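Local coordinates for protein putative peptidase (Chlamydophila abortus, PDB 3CE2) that is a putative zinc metallopeptidase of the M3B (oligoendopeptidase F-like) family that probably degrades small bioactive peptides, at residues A[240-254]-A[482-494]. Residues are numbered along the deposited sequence; the frame is centred on the assembly and turned at random.
Sequences RHTFANLLNGKIQAH and IHHAAEHGVPLTE. With ZN (zinc ion), chain B; ZN (zinc ion), chain F.
Ile251 fills a hollow between Ile482, His483, Ala486 and Leu492. Ile251 CG2 lies over one face of the His483 ring, a CH-pi contact 4.0 Å from the ring centroid, with the Ala486 methyl beside it. Ile251 CD1 sits 3.5 Å from His483 CE1 and also touches CD1 of Ile482. Ile251 CG1 packs on CD1 of Leu492. With CG1 beside the backbone N (chi1 -56°) and CG2 anti to it, both branches meet the ring from the same side. The bent side chain of Gln252 lays NE2 against the Ala486 methyl. Past Ile251, the His254 and His483 rings meet rim to rim, nearly coplanar at 13°. ND1 of His254 and NE2 of His483 share a hydrogen bond of 2.9 Å. Glu479 O takes up the other ring nitrogen of His483, so both nitrogens of this buried ring are engaged.

The arrangement joins the start of helix 240-260 to the end of helix 451-487 and the turn leading into helix 494-509, within the largely helical M3 peptidase fold. The short helical segments cross at -73°. This packing is away from the His402, His406 and Glu430 zinc site; His484 and His488 bind a separate zinc ion.

Leu492 N, in an inverse gamma turn, donates to Asn248 OD1 at 3.1 Å, from above the carbonyl plane. The Ala244 methyl lies against the 492-494 backbone, Ala244 CB 3.5 Å from Glu494 N. Beyond it, Glu494 CD is 3.6 Å from Arg240 CD. The salt bridge from Arg240 NE to Glu494 OE2 is long, 3.9 Å, and the two charged planes stand almost perpendicular. Glu494 OE1 bonds to Ser498 OG, and Arg240 NH1 to His237 O. Glu494 CG also touches CD2 of His241, whose NE2 binds a zinc ion that also carries three waters.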
ATOM      1  N   ARG A 240      27.968   7.267  -5.961  1.00 43.48           N
ATOM      2  CA  ARG A 240      27.109   8.436  -5.875  1.00 38.04           C
ATOM      3  C   ARG A 240      26.874   9.165  -7.207  1.00 40.13           C
ATOM      4  O   ARG A 240      25.759   9.597  -7.471  1.00 41.13           O
ATOM      5  CB  ARG A 240      27.598   9.383  -4.774  1.00 37.37           C
ATOM      6  CG  ARG A 240      28.953  10.026  -5.029  1.00 41.81           C
ATOM      7  CD  ARG A 240      29.456  10.796  -3.791  1.00 40.72           C
ATOM      8  NE  ARG A 240      30.781  11.389  -4.001  1.00 48.70           N
ATOM      9  CZ  ARG A 240      31.928  10.709  -3.942  1.00 48.96           C
ATOM     10  NH1 ARG A 240      31.925   9.405  -3.675  1.00 36.03           N
ATOM     11  NH2 ARG A 240      33.077  11.335  -4.161  1.00 46.65           N
ATOM     12  N   HIS A 241      27.875   9.271  -8.073  1.00 42.25           N
ATOM     13  CA  HIS A 241      27.663   9.959  -9.356  1.00 41.71           C
ATOM     14  C   HIS A 241      26.741   9.177 -10.268  1.00 45.04           C
ATOM     15  O   HIS A 241      25.903   9.758 -10.980  1.00 48.48           O
ATOM     16  CB  HIS A 241      28.988  10.242 -10.041  1.00 44.43           C
ATOM     17  CG  HIS A 241      29.936  10.987  -9.167  1.00 48.02           C
ATOM     18  ND1 HIS A 241      30.937  10.358  -8.448  1.00 51.10           N
ATOM     19  CD2 HIS A 241      29.983  12.298  -8.825  1.00 39.29           C
ATOM     20  CE1 HIS A 241      31.578  11.259  -7.722  1.00 56.05           C
ATOM     21  NE2 HIS A 241      31.019  12.444  -7.934  1.00 53.61           N
ATOM     22  N   THR A 242      26.866   7.854 -10.205  1.00 41.33           N
ATOM     23  CA  THR A 242      26.087   6.973 -11.049  1.00 35.73           C
ATOM     24  C   THR A 242      24.632   6.919 -10.584  1.00 41.69           C
ATOM     25  O   THR A 242      23.687   7.001 -11.369  1.00 43.89           O
ATOM     26  CB  THR A 242      26.716   5.590 -11.050  1.00 38.69           C
ATOM     27  OG1 THR A 242      27.972   5.675 -11.745  1.00 39.26           O
ATOM     28  CG2 THR A 242      25.774   4.538 -11.714  1.00 29.56           C
ATOM     29  N   PHE A 243      24.436   6.818  -9.288  1.00 43.45           N
ATOM     30  CA  PHE A 243      23.090   6.884  -8.791  1.00 40.57           C
ATOM     31  C   PHE A 243      22.443   8.235  -9.090  1.00 44.08           C
ATOM     32  O   PHE A 243      21.264   8.282  -9.418  1.00 50.43           O
ATOM     33  CB  PHE A 243      23.093   6.593  -7.319  1.00 33.69           C
ATOM     34  CG  PHE A 243      23.233   5.150  -7.004  1.00 35.02           C
ATOM     35  CD1 PHE A 243      22.265   4.245  -7.426  1.00 35.38           C
ATOM     36  CD2 PHE A 243      24.311   4.686  -6.240  1.00 35.67           C
ATOM     37  CE1 PHE A 243      22.376   2.890  -7.098  1.00 37.23           C
ATOM     38  CE2 PHE A 243      24.422   3.349  -5.897  1.00 31.41           C
ATOM     39  CZ  PHE A 243      23.456   2.444  -6.328  1.00 31.97           C
ATOM     40  N   ALA A 244      23.202   9.325  -9.001  1.00 45.69           N
ATOM     41  CA  ALA A 244      22.679  10.647  -9.401  1.00 43.36           C
ATOM     42  C   ALA A 244      22.299  10.643 -10.856  1.00 40.59           C
ATOM     43  O   ALA A 244      21.224  11.112 -11.219  1.00 46.39           O
ATOM     44  CB  ALA A 244      23.678  11.749  -9.155  1.00 37.59           C
ATOM     45  N   ASN A 245      23.171  10.133 -11.710  1.00 36.14           N
ATOM     46  CA  ASN A 245      22.808  10.078 -13.124  1.00 39.19           C
ATOM     47  C   ASN A 245      21.513   9.331 -13.330  1.00 42.86           C
ATOM     48  O   ASN A 245      20.630   9.771 -14.076  1.00 48.04           O
ATOM     49  CB  ASN A 245      23.889   9.385 -13.943  1.00 40.32           C
ATOM     50  CG  ASN A 245      25.045  10.280 -14.212  1.00 42.53           C
ATOM     51  OD1 ASN A 245      24.881  11.485 -14.292  1.00 46.90           O
ATOM     52  ND2 ASN A 245      26.228   9.708 -14.333  1.00 45.58           N
ATOM     53  N   LEU A 246      21.414   8.175 -12.681  1.00 43.13           N
ATOM     54  CA  LEU A 246      20.307   7.292 -12.931  1.00 37.73           C
ATOM     55  C   LEU A 246      19.037   7.934 -12.414  1.00 36.02           C
ATOM     56  O   LEU A 246      17.995   7.829 -13.020  1.00 43.41           O
ATOM     57  CB  LEU A 246      20.551   5.926 -12.302  1.00 35.72           C
ATOM     58  CG  LEU A 246      21.602   4.996 -12.930  1.00 34.63           C
ATOM     59  CD1 LEU A 246      21.782   3.811 -12.015  1.00 34.41           C
ATOM     60  CD2 LEU A 246      21.209   4.512 -14.324  1.00 34.30           C
ATOM     61  N   LEU A 247      19.118   8.630 -11.300  1.00 40.99           N
ATOM     62  CA  LEU A 247      17.918   9.245 -10.738  1.00 40.96           C
ATOM     63  C   LEU A 247      17.509  10.466 -11.559  1.00 45.40           C
ATOM     64  O   LEU A 247      16.341  10.614 -11.907  1.00 52.56           O
ATOM     65  CB  LEU A 247      18.145   9.603  -9.278  1.00 32.29           C
ATOM     66  CG  LEU A 247      16.947  10.164  -8.528  1.00 40.06           C
ATOM     67  CD1 LEU A 247      15.785   9.166  -8.495  1.00 30.78           C
ATOM     68  CD2 LEU A 247      17.404  10.548  -7.117  1.00 31.83           C
ATOM     69  N   ASN A 248      18.474  11.327 -11.887  1.00 46.26           N
ATOM     70  CA  ASN A 248      18.241  12.389 -12.856  1.00 40.93           C
ATOM     71  C   ASN A 248      17.510  11.859 -14.057  1.00 40.55           C
ATOM     72  O   ASN A 248      16.583  12.485 -14.529  1.00 42.93           O
ATOM     73  CB  ASN A 248      19.548  13.006 -13.336  1.00 43.19           C
ATOM     74  CG  ASN A 248      19.330  14.262 -14.198  1.00 44.44           C
ATOM     75  OD1 ASN A 248      18.949  15.332 -13.698  1.00 44.52           O
ATOM     76  ND2 ASN A 248      19.587  14.137 -15.488  1.00 44.40           N
ATOM     77  N   GLY A 249      17.938  10.706 -14.565  1.00 41.04           N
ATOM     78  CA  GLY A 249      17.285  10.100 -15.725  1.00 37.13           C
ATOM     79  C   GLY A 249      15.810   9.791 -15.493  1.00 40.97           C
ATOM     80  O   GLY A 249      14.974  10.155 -16.299  1.00 47.61           O
ATOM     81  N   LYS A 250      15.498   9.092 -14.405  1.00 40.77           N
ATOM     82  CA  LYS A 250      14.122   8.813 -14.019  1.00 47.06           C
ATOM     83  C   LYS A 250      13.321  10.119 -13.920  1.00 47.46           C
ATOM     84  O   LYS A 250      12.284  10.292 -14.572  1.00 42.97           O
ATOM     85  CB  LYS A 250      14.084   8.076 -12.674  1.00 48.17           C
ATOM     86  CG  LYS A 250      12.706   7.584 -12.243  1.00 54.79           C
ATOM     87  CD  LYS A 250      12.263   6.369 -13.048  1.00 65.27           C
ATOM     88  CE  LYS A 250      10.755   6.123 -12.933  1.00 72.21           C
ATOM     89  NZ  LYS A 250      10.248   5.484 -14.183  1.00 71.90           N
ATOM     90  N   ILE A 251      13.804  11.053 -13.116  1.00 41.35           N
ATOM     91  CA  ILE A 251      13.058  12.277 -12.960  1.00 39.99           C
ATOM     92  C   ILE A 251      12.832  12.985 -14.296  1.00 41.95           C
ATOM     93  O   ILE A 251      11.757  13.535 -14.524  1.00 47.72           O
ATOM     94  CB  ILE A 251      13.735  13.240 -12.014  1.00 36.41           C
ATOM     95  CG1 ILE A 251      13.983  12.603 -10.640  1.00 37.40           C
ATOM     96  CG2 ILE A 251      12.946  14.547 -11.939  1.00 42.85           C
ATOM     97  CD1 ILE A 251      12.822  11.852 -10.001  1.00 33.39           C
ATOM     98  N   GLN A 252      13.834  12.990 -15.172  1.00 37.98           N
ATOM     99  CA  GLN A 252      13.669  13.612 -16.483  1.00 36.66           C
ATOM    100  C   GLN A 252      12.651  12.818 -17.292  1.00 43.22           C
ATOM    101  O   GLN A 252      11.949  13.364 -18.137  1.00 51.00           O
ATOM    102  CB  GLN A 252      14.989  13.688 -17.254  1.00 43.38           C
ATOM    103  CG  GLN A 252      15.905  14.875 -16.901  1.00 48.74           C
ATOM    104  CD  GLN A 252      15.208  16.261 -17.003  1.00 53.58           C
ATOM    105  OE1 GLN A 252      14.477  16.571 -17.973  1.00 55.15           O
ATOM    106  NE2 GLN A 252      15.451  17.097 -16.002  1.00 46.66           N
ATOM    107  N   ALA A 253      12.559  11.523 -17.034  1.00 43.55           N
ATOM    108  CA  ALA A 253      11.518  10.730 -17.670  1.00 44.07           C
ATOM    109  C   ALA A 253      10.134  11.276 -17.293  1.00 45.98           C
ATOM    110  O   ALA A 253       9.299  11.517 -18.162  1.00 46.57           O
ATOM    111  CB  ALA A 253      11.649   9.279 -17.292  1.00 38.31           C
ATOM    112  N   HIS A 254       9.904  11.501 -16.004  1.00 43.92           N
ATOM    113  CA  HIS A 254       8.624  12.031 -15.580  1.00 44.58           C
ATOM    114  C   HIS A 254       8.366  13.382 -16.206  1.00 47.53           C
ATOM    115  O   HIS A 254       7.248  13.657 -16.648  1.00 51.88           O
ATOM    116  CB  HIS A 254       8.528  12.122 -14.064  1.00 43.45           C
ATOM    117  CG  HIS A 254       8.641  10.799 -13.394  1.00 43.75           C
ATOM    118  ND1 HIS A 254       9.110  10.654 -12.109  1.00 47.84           N
ATOM    119  CD2 HIS A 254       8.389   9.553 -13.850  1.00 48.13           C
ATOM    120  CE1 HIS A 254       9.122   9.371 -11.795  1.00 53.59           C
ATOM    121  NE2 HIS A 254       8.694   8.679 -12.837  1.00 53.93           N
ATOM    122  N   ILE A 482      12.930  17.719  -6.142  1.00 46.53           N
ATOM    123  CA  ILE A 482      13.831  17.333  -7.232  1.00 42.37           C
ATOM    124  C   ILE A 482      13.132  17.360  -8.568  1.00 41.99           C
ATOM    125  O   ILE A 482      13.753  17.628  -9.587  1.00 40.95           O
ATOM    126  CB  ILE A 482      14.522  15.970  -7.025  1.00 38.12           C
ATOM    127  CG1 ILE A 482      13.525  14.810  -7.185  1.00 40.61           C
ATOM    128  CG2 ILE A 482      15.225  15.919  -5.700  1.00 32.84           C
ATOM    129  CD1 ILE A 482      14.169  13.455  -6.989  1.00 39.79           C
ATOM    130  N   HIS A 483      11.837  17.074  -8.564  1.00 45.88           N
ATOM    131  CA  HIS A 483      11.058  17.194  -9.783  1.00 45.94           C
ATOM    132  C   HIS A 483      10.930  18.666 -10.116  1.00 51.99           C
ATOM    133  O   HIS A 483      11.070  19.059 -11.269  1.00 53.52           O
ATOM    134  CB  HIS A 483       9.686  16.606  -9.591  1.00 42.04           C
ATOM    135  CG  HIS A 483       9.642  15.131  -9.754  1.00 44.51           C
ATOM    136  ND1 HIS A 483       9.775  14.265  -8.692  1.00 39.81           N
ATOM    137  CD2 HIS A 483       9.481  14.361 -10.860  1.00 46.22           C
ATOM    138  CE1 HIS A 483       9.691  13.022  -9.139  1.00 48.81           C
ATOM    139  NE2 HIS A 483       9.513  13.053 -10.452  1.00 45.32           N
ATOM    140  N   HIS A 484      10.670  19.481  -9.099  1.00 49.21           N
ATOM    141  CA  HIS A 484      10.613  20.910  -9.306  1.00 51.87           C
ATOM    142  C   HIS A 484      11.902  21.369  -9.974  1.00 50.26           C
ATOM    143  O   HIS A 484      11.889  21.807 -11.117  1.00 51.77           O
ATOM    144  CB  HIS A 484      10.388  21.646  -7.989  1.00 54.48           C
ATOM    145  CG  HIS A 484       9.900  23.047  -8.168  1.00 64.41           C
ATOM    146  ND1 HIS A 484      10.453  24.122  -7.505  1.00 69.21           N
ATOM    147  CD2 HIS A 484       8.915  23.554  -8.949  1.00 68.65           C
ATOM    148  CE1 HIS A 484       9.823  25.228  -7.859  1.00 71.08           C
ATOM    149  NE2 HIS A 484       8.885  24.911  -8.735  1.00 73.69           N
ATOM    150  N   ALA A 485      13.012  21.253  -9.262  1.00 51.71           N
ATOM    151  CA  ALA A 485      14.319  21.572  -9.815  1.00 48.40           C
ATOM    152  C   ALA A 485      14.462  21.099 -11.276  1.00 51.04           C
ATOM    153  O   ALA A 485      14.784  21.886 -12.176  1.00 50.54           O
ATOM    154  CB  ALA A 485      15.400  20.968  -8.951  1.00 46.12           C
ATOM    155  N   ALA A 486      14.209  19.824 -11.532  1.00 44.96           N
ATOM    156  CA  ALA A 486      14.324  19.356 -12.906  1.00 53.40           C
ATOM    157  C   ALA A 486      13.434  20.190 -13.851  1.00 61.40           C
ATOM    158  O   ALA A 486      13.898  20.717 -14.862  1.00 64.71           O
ATOM    159  CB  ALA A 486      13.996  17.870 -13.009  1.00 46.63           C
ATOM    160  N   GLU A 487      12.154  20.314 -13.519  1.00 66.90           N
ATOM    161  CA  GLU A 487      11.231  21.085 -14.351  1.00 69.79           C
ATOM    162  C   GLU A 487      11.853  22.411 -14.803  1.00 70.47           C
ATOM    163  O   GLU A 487      11.717  22.777 -15.968  1.00 66.90           O
ATOM    164  CB  GLU A 487       9.906  21.335 -13.619  1.00 67.87           C
ATOM    165  CG  GLU A 487       8.917  20.190 -13.680  1.00 67.68           C
ATOM    166  CD  GLU A 487       8.052  20.123 -12.433  1.00 71.00           C
ATOM    167  OE1 GLU A 487       7.900  21.162 -11.761  1.00 73.64           O
ATOM    168  OE2 GLU A 487       7.537  19.030 -12.110  1.00 75.00           O
ATOM    169  N   HIS A 488      12.532  23.114 -13.886  1.00 70.45           N
ATOM    170  CA  HIS A 488      13.243  24.362 -14.215  1.00 69.77           C
ATOM    171  C   HIS A 488      14.594  24.125 -14.869  1.00 68.69           C
ATOM    172  O   HIS A 488      15.432  25.022 -14.834  1.00 69.10           O
ATOM    173  CB  HIS A 488      13.516  25.221 -12.971  1.00 71.25           C
ATOM    174  CG  HIS A 488      12.295  25.840 -12.366  1.00 77.47           C
ATOM    175  ND1 HIS A 488      11.083  25.895 -13.020  1.00 79.72           N
ATOM    176  CD2 HIS A 488      12.110  26.458 -11.173  1.00 77.38           C
ATOM    177  CE1 HIS A 488      10.198  26.501 -12.249  1.00 80.48           C
ATOM    178  NE2 HIS A 488      10.796  26.852 -11.123  1.00 79.08           N
ATOM    179  N   GLY A 489      14.826  22.921 -15.406  1.00 69.96           N
ATOM    180  CA  GLY A 489      16.092  22.560 -16.077  1.00 66.11           C
ATOM    181  C   GLY A 489      17.359  22.359 -15.231  1.00 70.59           C
ATOM    182  O   GLY A 489      18.405  22.001 -15.782  1.00 70.60           O
ATOM    183  N   VAL A 490      17.293  22.603 -13.913  1.00 66.21           N
ATOM    184  CA  VAL A 490      18.419  22.334 -13.005  1.00 60.18           C
ATOM    185  C   VAL A 490      18.789  20.851 -13.075  1.00 67.35           C
ATOM    186  O   VAL A 490      17.904  19.988 -13.022  1.00 72.10           O
ATOM    187  CB  VAL A 490      18.081  22.699 -11.537  1.00 56.17           C
ATOM    188  CG1 VAL A 490      19.237  22.384 -10.616  1.00 48.35           C
ATOM    189  CG2 VAL A 490      17.721  24.159 -11.416  1.00 55.51           C
ATOM    190  N   PRO A 491      20.098  20.539 -13.193  1.00 70.16           N
ATOM    191  CA  PRO A 491      20.483  19.135 -13.352  1.00 64.60           C
ATOM    192  C   PRO A 491      20.805  18.530 -11.994  1.00 59.04           C
ATOM    193  O   PRO A 491      21.430  19.169 -11.139  1.00 50.09           O
ATOM    194  CB  PRO A 491      21.733  19.218 -14.236  1.00 67.61           C
ATOM    195  CG  PRO A 491      22.309  20.623 -13.960  1.00 68.72           C
ATOM    196  CD  PRO A 491      21.283  21.418 -13.168  1.00 70.16           C
ATOM    197  N   LEU A 492      20.353  17.306 -11.797  1.00 55.54           N
ATOM    198  CA  LEU A 492      20.371  16.713 -10.489  1.00 51.26           C
ATOM    199  C   LEU A 492      21.707  16.029 -10.219  1.00 53.46           C
ATOM    200  O   LEU A 492      21.823  14.806 -10.277  1.00 52.43           O
ATOM    201  CB  LEU A 492      19.195  15.736 -10.345  1.00 51.87           C
ATOM    202  CG  LEU A 492      17.767  16.287 -10.542  1.00 56.21           C
ATOM    203  CD1 LEU A 492      16.670  15.204 -10.311  1.00 51.99           C
ATOM    204  CD2 LEU A 492      17.481  17.551  -9.696  1.00 48.87           C
ATOM    205  N   THR A 493      22.724  16.820  -9.914  1.00 51.50           N
ATOM    206  CA  THR A 493      24.025  16.247  -9.616  1.00 48.99           C
ATOM    207  C   THR A 493      24.054  15.624  -8.221  1.00 50.25           C
ATOM    208  O   THR A 493      23.226  15.935  -7.367  1.00 54.07           O
ATOM    209  CB  THR A 493      25.106  17.313  -9.694  1.00 52.79           C
ATOM    210  OG1 THR A 493      24.871  18.301  -8.686  1.00 52.53           O
ATOM    211  CG2 THR A 493      25.093  17.971 -11.075  1.00 50.27           C
ATOM    212  N   GLU A 494      25.008  14.740  -7.975  1.00 46.70           N
ATOM    213  CA  GLU A 494      25.132  14.218  -6.637  1.00 49.86           C
ATOM    214  C   GLU A 494      25.270  15.364  -5.636  1.00 48.55           C
ATOM    215  O   GLU A 494      24.791  15.256  -4.519  1.00 44.29           O
ATOM    216  CB  GLU A 494      26.295  13.221  -6.507  1.00 52.40           C
ATOM    217  CG  GLU A 494      27.611  13.781  -5.946  1.00 62.77           C
ATOM    218  CD  GLU A 494      27.656  13.874  -4.403  1.00 73.23           C
ATOM    219  OE1 GLU A 494      26.795  13.278  -3.693  1.00 70.01           O
ATOM    220  OE2 GLU A 494      28.583  14.558  -3.903  1.00 76.62           O
TER
HETATM  221 ZN    ZN B 701       9.639  27.242  -9.542  1.00122.83          ZN
HETATM  222 ZN    ZN F 705      31.253  14.845  -6.989  0.50 69.68          ZN
HETATM  223  O   HOH W   1       8.352  26.144 -10.954  1.00 52.11           O
HETATM  224  O   HOH W   2      32.722  14.817  -5.159  0.50 29.09           O
HETATM  225  O   HOH W   3      31.172  14.841  -9.376  0.50 26.59           O
HETATM  226  O   HOH W   4      29.131  15.739  -6.770  0.50 36.38           O